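Local coordinates for hypothetical protein MG027 (Mycoplasma genitalium, PDB 1Q8C) that is of unknown function but has an all-helical fold like that of NusB proteins, which take part in transcription antitermination, at residues 16-21 with 110-115; 45-48 with 52-55. All blocks are in the same frame, centred on the assembly; numbering follows the deposited sequence.

Contact 1: residues 16-21 with 110-115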
ATOM      1  N   GLN A  16     -10.995   7.476  -0.388  1.00 43.63           N
ATOM      2  CA  GLN A  16     -11.643   6.670   0.649  1.00 43.83           C
ATOM      3  C   GLN A  16     -11.476   5.157   0.394  1.00 44.13           C
ATOM      4  O   GLN A  16     -11.256   4.390   1.319  1.00 43.98           O
ATOM      5  CB  GLN A  16     -13.122   7.040   0.754  1.00 44.10           C
ATOM      6  CG  GLN A  16     -13.310   8.443   1.328  1.00 44.16           C
ATOM      7  CD  GLN A  16     -14.740   8.855   1.413  1.00 45.64           C
ATOM      8  OE1 GLN A  16     -15.250   9.113   2.511  1.00 46.25           O
ATOM      9  NE2 GLN A  16     -15.404   8.939   0.266  1.00 44.52           N
ATOM     10  N   ARG A  17     -11.557   4.749  -0.870  1.00 44.18           N
ATOM     11  CA  ARG A  17     -11.394   3.346  -1.262  1.00 44.37           C
ATOM     12  C   ARG A  17      -9.980   2.842  -1.044  1.00 44.09           C
ATOM     13  O   ARG A  17      -9.772   1.704  -0.649  1.00 44.48           O
ATOM     14  CB  ARG A  17     -11.716   3.185  -2.733  1.00 44.80           C
ATOM     15  CG  ARG A  17     -12.865   3.992  -3.142  1.00 45.41           C
ATOM     16  CD  ARG A  17     -13.711   3.332  -4.099  1.00 45.96           C
ATOM     17  NE  ARG A  17     -14.466   2.316  -3.418  1.00 47.26           N
ATOM     18  CZ  ARG A  17     -15.716   2.016  -3.697  1.00 45.63           C
ATOM     19  NH1 ARG A  17     -16.345   2.659  -4.650  1.00 46.17           N
ATOM     20  NH2 ARG A  17     -16.312   1.038  -3.048  1.00 44.80           N
ATOM     21  N   ARG A  18      -9.012   3.694  -1.343  1.00 44.00           N
ATOM     22  CA  ARG A  18      -7.629   3.428  -1.018  1.00 43.59           C
ATOM     23  C   ARG A  18      -7.437   3.277   0.495  1.00 43.50           C
ATOM     24  O   ARG A  18      -6.772   2.353   0.939  1.00 43.93           O
ATOM     25  CB  ARG A  18      -6.756   4.551  -1.584  1.00 43.57           C
ATOM     26  CG  ARG A  18      -6.530   4.474  -3.084  1.00 42.78           C
ATOM     27  CD  ARG A  18      -5.577   5.539  -3.607  1.00 43.75           C
ATOM     28  NE  ARG A  18      -5.497   5.506  -5.065  1.00 44.43           N
ATOM     29  CZ  ARG A  18      -6.172   6.298  -5.903  1.00 43.69           C
ATOM     30  NH1 ARG A  18      -6.965   7.264  -5.456  1.00 43.03           N
ATOM     31  NH2 ARG A  18      -6.042   6.108  -7.216  1.00 43.09           N
ATOM     32  N   ILE A  19      -8.027   4.159   1.294  1.00 43.36           N
ATOM     33  CA  ILE A  19      -7.925   4.068   2.765  1.00 43.42           C
ATOM     34  C   ILE A  19      -8.438   2.710   3.267  1.00 43.27           C
ATOM     35  O   ILE A  19      -7.818   2.078   4.118  1.00 42.37           O
ATOM     36  CB  ILE A  19      -8.638   5.274   3.451  1.00 43.40           C
ATOM     37  CG1 ILE A  19      -7.837   6.571   3.215  1.00 44.05           C
ATOM     38  CG2 ILE A  19      -8.796   5.042   4.932  1.00 44.13           C
ATOM     39  CD1 ILE A  19      -8.556   7.888   3.594  1.00 43.47           C
ATOM     40  N   ALA A  20      -9.545   2.235   2.692  1.00 43.20           N
ATOM     41  CA  ALA A  20     -10.093   0.928   3.044  1.00 43.45           C
ATOM     42  C   ALA A  20      -9.116  -0.234   2.787  1.00 43.46           C
ATOM     43  O   ALA A  20      -9.059  -1.178   3.561  1.00 43.92           O
ATOM     44  CB  ALA A  20     -11.434   0.688   2.313  1.00 43.52           C
ATOM     45  N   VAL A  21      -8.338  -0.167   1.716  1.00 43.67           N
ATOM     46  CA  VAL A  21      -7.355  -1.203   1.426  1.00 43.41           C
ATOM     47  C   VAL A  21      -6.193  -1.103   2.421  1.00 43.78           C
ATOM     48  O   VAL A  21      -5.753  -2.100   3.008  1.00 43.83           O
ATOM     49  CB  VAL A  21      -6.894  -1.077  -0.020  1.00 43.20           C
ATOM     50  CG1 VAL A  21      -5.894  -2.149  -0.358  1.00 44.15           C
ATOM     51  CG2 VAL A  21      -8.120  -1.191  -0.959  1.00 43.72           C
ATOM     52  N   LEU A 110       2.192  -0.063  -4.228  1.00 43.38           N
ATOM     53  CA  LEU A 110       2.796  -1.126  -5.025  1.00 43.28           C
ATOM     54  C   LEU A 110       1.726  -2.035  -5.605  1.00 43.28           C
ATOM     55  O   LEU A 110       1.794  -2.429  -6.763  1.00 43.15           O
ATOM     56  CB  LEU A 110       3.719  -1.987  -4.159  1.00 43.42           C
ATOM     57  CG  LEU A 110       4.956  -1.308  -3.565  1.00 42.92           C
ATOM     58  CD1 LEU A 110       5.744  -2.223  -2.650  1.00 43.07           C
ATOM     59  CD2 LEU A 110       5.832  -0.871  -4.688  1.00 43.67           C
ATOM     60  N   SER A 111       0.746  -2.377  -4.777  1.00 43.42           N
ATOM     61  CA  SER A 111      -0.320  -3.286  -5.176  1.00 43.38           C
ATOM     62  C   SER A 111      -1.166  -2.639  -6.242  1.00 43.69           C
ATOM     63  O   SER A 111      -1.594  -3.310  -7.167  1.00 43.44           O
ATOM     64  CB  SER A 111      -1.202  -3.657  -3.977  1.00 43.77           C
ATOM     65  OG  SER A 111      -0.433  -4.246  -2.946  1.00 43.48           O
ATOM     66  N   GLU A 112      -1.358  -1.322  -6.126  1.00 44.09           N
ATOM     67  CA  GLU A 112      -2.232  -0.596  -7.022  1.00 44.16           C
ATOM     68  C   GLU A 112      -1.561  -0.347  -8.353  1.00 44.39           C
ATOM     69  O   GLU A 112      -2.197  -0.402  -9.399  1.00 44.15           O
ATOM     70  CB  GLU A 112      -2.697   0.741  -6.416  1.00 44.48           C
ATOM     71  CG  GLU A 112      -3.510   1.546  -7.425  1.00 44.23           C
ATOM     72  CD  GLU A 112      -4.096   2.856  -6.921  1.00 45.11           C
ATOM     73  OE1 GLU A 112      -4.633   3.586  -7.784  1.00 43.09           O
ATOM     74  OE2 GLU A 112      -4.044   3.149  -5.702  1.00 46.17           O
ATOM     75  N   GLN A 113      -0.277  -0.038  -8.332  1.00 44.54           N
ATOM     76  CA  GLN A 113       0.405   0.166  -9.590  1.00 44.36           C
ATOM     77  C   GLN A 113       0.418  -1.133 -10.367  1.00 44.54           C
ATOM     78  O   GLN A 113       0.339  -1.131 -11.590  1.00 44.82           O
ATOM     79  CB  GLN A 113       1.822   0.668  -9.387  1.00 44.28           C
ATOM     80  CG  GLN A 113       2.455   1.002 -10.720  1.00 44.22           C
ATOM     81  CD  GLN A 113       3.684   1.872 -10.597  1.00 43.60           C
ATOM     82  OE1 GLN A 113       3.680   3.006 -11.045  1.00 44.06           O
ATOM     83  NE2 GLN A 113       4.738   1.332 -10.026  1.00 42.26           N
ATOM     84  N   LYS A 114       0.534  -2.241  -9.643  1.00 44.70           N
ATOM     85  CA  LYS A 114       0.521  -3.571 -10.242  1.00 44.69           C
ATOM     86  C   LYS A 114      -0.854  -3.908 -10.838  1.00 44.33           C
ATOM     87  O   LYS A 114      -0.952  -4.391 -11.948  1.00 44.46           O
ATOM     88  CB  LYS A 114       0.897  -4.622  -9.177  1.00 44.80           C
ATOM     89  CG  LYS A 114       0.868  -6.076  -9.662  1.00 45.25           C
ATOM     90  CD  LYS A 114       2.020  -6.360 -10.597  1.00 45.60           C
ATOM     91  CE  LYS A 114       2.690  -7.682 -10.286  1.00 47.11           C
ATOM     92  NZ  LYS A 114       3.821  -7.555  -9.296  1.00 48.85           N
ATOM     93  N   ALA A 115      -1.924  -3.649 -10.096  1.00 44.24           N
ATOM     94  CA  ALA A 115      -3.269  -4.042 -10.543  1.00 43.83           C
ATOM     95  C   ALA A 115      -3.845  -3.105 -11.617  1.00 43.53           C
ATOM     96  O   ALA A 115      -4.449  -3.531 -12.601  1.00 42.93           O
ATOM     97  CB  ALA A 115      -4.190  -4.082  -9.352  1.00 43.90           C
TER

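Contact 2: residues 45-48 with 52-55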
ATOM      1  N   GLU A  45     -15.033 -10.726   3.772  1.00 43.63           N
ATOM      2  CA  GLU A  45     -15.642 -10.659   5.120  1.00 43.73           C
ATOM      3  C   GLU A  45     -15.439  -9.303   5.793  1.00 43.65           C
ATOM      4  O   GLU A  45     -16.088  -8.998   6.803  1.00 43.39           O
ATOM      5  CB  GLU A  45     -15.055 -11.712   6.045  1.00 43.72           C
ATOM      6  CG  GLU A  45     -15.379 -13.142   5.657  1.00 43.88           C
ATOM      7  CD  GLU A  45     -15.398 -14.040   6.863  1.00 43.56           C
ATOM      8  OE1 GLU A  45     -14.328 -14.603   7.156  1.00 42.78           O
ATOM      9  OE2 GLU A  45     -16.466 -14.165   7.520  1.00 43.35           O
ATOM     10  N   TYR A  46     -14.500  -8.537   5.244  1.00 43.48           N
ATOM     11  CA  TYR A  46     -14.139  -7.196   5.702  1.00 43.50           C
ATOM     12  C   TYR A  46     -15.156  -6.132   5.236  1.00 43.42           C
ATOM     13  O   TYR A  46     -15.146  -5.012   5.723  1.00 43.46           O
ATOM     14  CB  TYR A  46     -12.787  -6.856   5.080  1.00 43.56           C
ATOM     15  CG  TYR A  46     -12.142  -5.594   5.571  1.00 43.34           C
ATOM     16  CD1 TYR A  46     -11.745  -5.481   6.888  1.00 44.40           C
ATOM     17  CD2 TYR A  46     -11.881  -4.537   4.699  1.00 44.40           C
ATOM     18  CE1 TYR A  46     -11.132  -4.360   7.333  1.00 45.22           C
ATOM     19  CE2 TYR A  46     -11.278  -3.396   5.142  1.00 45.29           C
ATOM     20  CZ  TYR A  46     -10.905  -3.321   6.465  1.00 46.09           C
ATOM     21  OH  TYR A  46     -10.301  -2.200   6.967  1.00 48.75           O
ATOM     22  N   ASP A  47     -15.999  -6.497   4.270  1.00 43.16           N
ATOM     23  CA  ASP A  47     -16.970  -5.601   3.657  1.00 43.43           C
ATOM     24  C   ASP A  47     -18.074  -5.247   4.641  1.00 43.37           C
ATOM     25  O   ASP A  47     -18.446  -6.068   5.492  1.00 43.55           O
ATOM     26  CB  ASP A  47     -17.567  -6.271   2.407  1.00 43.39           C
ATOM     27  CG  ASP A  47     -18.309  -5.296   1.474  1.00 44.04           C
ATOM     28  OD1 ASP A  47     -18.082  -4.065   1.508  1.00 43.19           O
ATOM     29  OD2 ASP A  47     -19.133  -5.723   0.636  1.00 44.96           O
ATOM     30  N   THR A  48     -18.570  -4.015   4.509  1.00 43.76           N
ATOM     31  CA  THR A  48     -19.677  -3.472   5.301  1.00 43.55           C
ATOM     32  C   THR A  48     -20.484  -2.451   4.513  1.00 43.66           C
ATOM     33  O   THR A  48     -20.074  -1.984   3.467  1.00 43.59           O
ATOM     34  CB  THR A  48     -19.164  -2.754   6.551  1.00 43.62           C
ATOM     35  OG1 THR A  48     -18.222  -1.728   6.181  1.00 44.28           O
ATOM     36  CG2 THR A  48     -18.410  -3.709   7.459  1.00 44.03           C
ATOM     37  N   GLN A  52     -18.746  -0.731   1.025  1.00 44.01           N
ATOM     38  CA  GLN A  52     -19.282  -0.987  -0.301  1.00 43.99           C
ATOM     39  C   GLN A  52     -18.142  -1.419  -1.214  1.00 43.80           C
ATOM     40  O   GLN A  52     -17.948  -0.839  -2.279  1.00 43.30           O
ATOM     41  CB  GLN A  52     -19.951   0.280  -0.864  1.00 44.40           C
ATOM     42  CG  GLN A  52     -20.687   1.148   0.155  1.00 45.52           C
ATOM     43  CD  GLN A  52     -21.061   2.521  -0.419  1.00 47.24           C
ATOM     44  OE1 GLN A  52     -21.607   2.606  -1.534  1.00 47.94           O
ATOM     45  NE2 GLN A  52     -20.774   3.596   0.339  1.00 47.62           N
ATOM     46  N   LEU A  53     -17.378  -2.422  -0.780  1.00 43.40           N
ATOM     47  CA  LEU A  53     -16.153  -2.802  -1.470  1.00 43.70           C
ATOM     48  C   LEU A  53     -16.435  -3.169  -2.897  1.00 43.80           C
ATOM     49  O   LEU A  53     -17.278  -4.017  -3.133  1.00 43.84           O
ATOM     50  CB  LEU A  53     -15.499  -4.011  -0.789  1.00 43.78           C
ATOM     51  CG  LEU A  53     -14.363  -3.886   0.224  1.00 44.46           C
ATOM     52  CD1 LEU A  53     -14.024  -2.488   0.714  1.00 44.66           C
ATOM     53  CD2 LEU A  53     -14.628  -4.790   1.390  1.00 44.95           C
ATOM     54  N   ASN A  54     -15.695  -2.588  -3.843  1.00 43.57           N
ATOM     55  CA  ASN A  54     -15.953  -2.826  -5.261  1.00 43.70           C
ATOM     56  C   ASN A  54     -14.837  -3.628  -5.917  1.00 43.77           C
ATOM     57  O   ASN A  54     -13.829  -3.968  -5.267  1.00 43.51           O
ATOM     58  CB  ASN A  54     -16.248  -1.503  -6.022  1.00 44.16           C
ATOM     59  CG  ASN A  54     -15.035  -0.579  -6.143  1.00 44.56           C
ATOM     60  OD1 ASN A  54     -13.935  -0.900  -5.698  1.00 44.08           O
ATOM     61  ND2 ASN A  54     -15.246   0.586  -6.758  1.00 44.52           N
ATOM     62  N   GLU A  55     -15.024  -3.965  -7.188  1.00 43.45           N
ATOM     63  CA  GLU A  55     -14.038  -4.763  -7.908  1.00 43.72           C
ATOM     64  C   GLU A  55     -12.693  -4.018  -8.050  1.00 43.50           C
ATOM     65  O   GLU A  55     -11.658  -4.650  -8.023  1.00 43.48           O
ATOM     66  CB  GLU A  55     -14.593  -5.228  -9.257  1.00 43.94           C
ATOM     67  CG  GLU A  55     -15.742  -6.266  -9.161  1.00 44.27           C
ATOM     68  CD  GLU A  55     -15.334  -7.561  -8.457  1.00 46.21           C
ATOM     69  OE1 GLU A  55     -16.228  -8.294  -7.981  1.00 47.05           O
ATOM     70  OE2 GLU A  55     -14.116  -7.852  -8.368  1.00 47.72           O
TER

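Contact 1: residues 16-21 with 110-115
In the all-helical, NusB-like core of this protein, helix 14-28 and helix 100-116 are joined by a buried salt bridge between Arg18 and Glu112. Close to the centre of the chain, the two backbones stay well apart, with the CA atoms of Arg18 and Glu112 9.0 Å from each other, and the long side chains bridge the gap. Glu112 is fully extended, its CG anti to the backbone N (chi1 175°), which carries the carboxylate across to helix 14-28. The Arg18 chain is stretched from CG to NE and meets it at about a right angle. Arg18 presents its NE and NH2 edge, giving one nitrogen to each carboxylate oxygen: NE reaches Glu112 OE2 at 2.8 Å, and NH2 reaches Glu112 OE1 at 2.9 Å. Both oxygens accept through their syn lone pairs, and the guanidinium and carboxylate planes lie only 14° apart, so the pair forms a nearly coplanar bidentate salt bridge that fixes the rotation of both groups. Glu112 OE1 also accepts a hydrogen bond from Thr118 OG1, while Arg18 NH1 has a long, weak ion pair with Glu126. Apolar neighbours pack against the two residues: Trp56 of helix 55-81 and Leu123 of helix 120-133 touch Glu112, and Ile130 touches Arg18. In these buried surroundings the paired charges probably offset much of each other's desolvation cost. Along the arginine shaft, Arg18 CD comes within 3.5 Å of the same oxygen, Glu112 OE2, that NE holds.

Contact 2: residues 45-48 with 52-55
Asp47 OD1 takes the backbone N of Leu53 at 2.9 Å in a nearly straight bond (N-H...O 173°) and also receives a weak bond from the N of Thr48. The Leu53 N-H comes from above the carboxylate, 40° out of its plane. With CG anti to the backbone N (chi1 -164°), Asp47 holds its carboxylate across the gap to the returning chain. Beside this link, Gln52 N donates to Thr48 O at 3.0 Å, nearly in line with the carbonyl, so consecutive amides of 52-55 are held by one side chain and one main-chain oxygen. Leu53 points toward the other segment and runs antiparallel alongside the Asp47 side chain, bringing its CD2 to 3.4 Å from Asp47 CB. The same methyl reaches the Tyr46 ring obliquely, 4.3 Å from CD2 of that ring, which helps to bury the leucine. Tyr46 also meets Phe24 of helix 14-28 and makes a cation-pi contact with Arg51, whose NH1 bonds to Tyr46 O. Thr48 OG1 has a weak hydrogen bond with Arg51 N inside the turn. Just beyond, Asn54 is the N-cap of helix 55-81, its OD1 accepting from Gln57 N. The bond from Gln52 N to Thr48 O closes an alpha-turn over 48-52, with Gln52 in a left-handed backbone conformation; braced by the aspartate, this surface alpha-turn leads from helix 36-45 into the Asn54-capped helix 55-81.

How the contacts relate
Contact 2 lies at the surface and contact 1 in the core, their centres about 13 Å apart, yet they meet through helix 14-28. Arg17, next to the Arg18 of contact 1, turns to the loop of contact 2, where its NH2 makes a close approach of 2.6 Å to Gln52 O. One turn further, Ala20 O packs 3.5 Å from Tyr46 CE2. Adjacent arginines thus serve different neighbours, one reaching helix 100-116 and the other the loop leading into helix 55-81. The Arg18 side chain is about 8 Å from a bound sodium ion, and that of Leu53 is about 9 Å from a bound sodium ion.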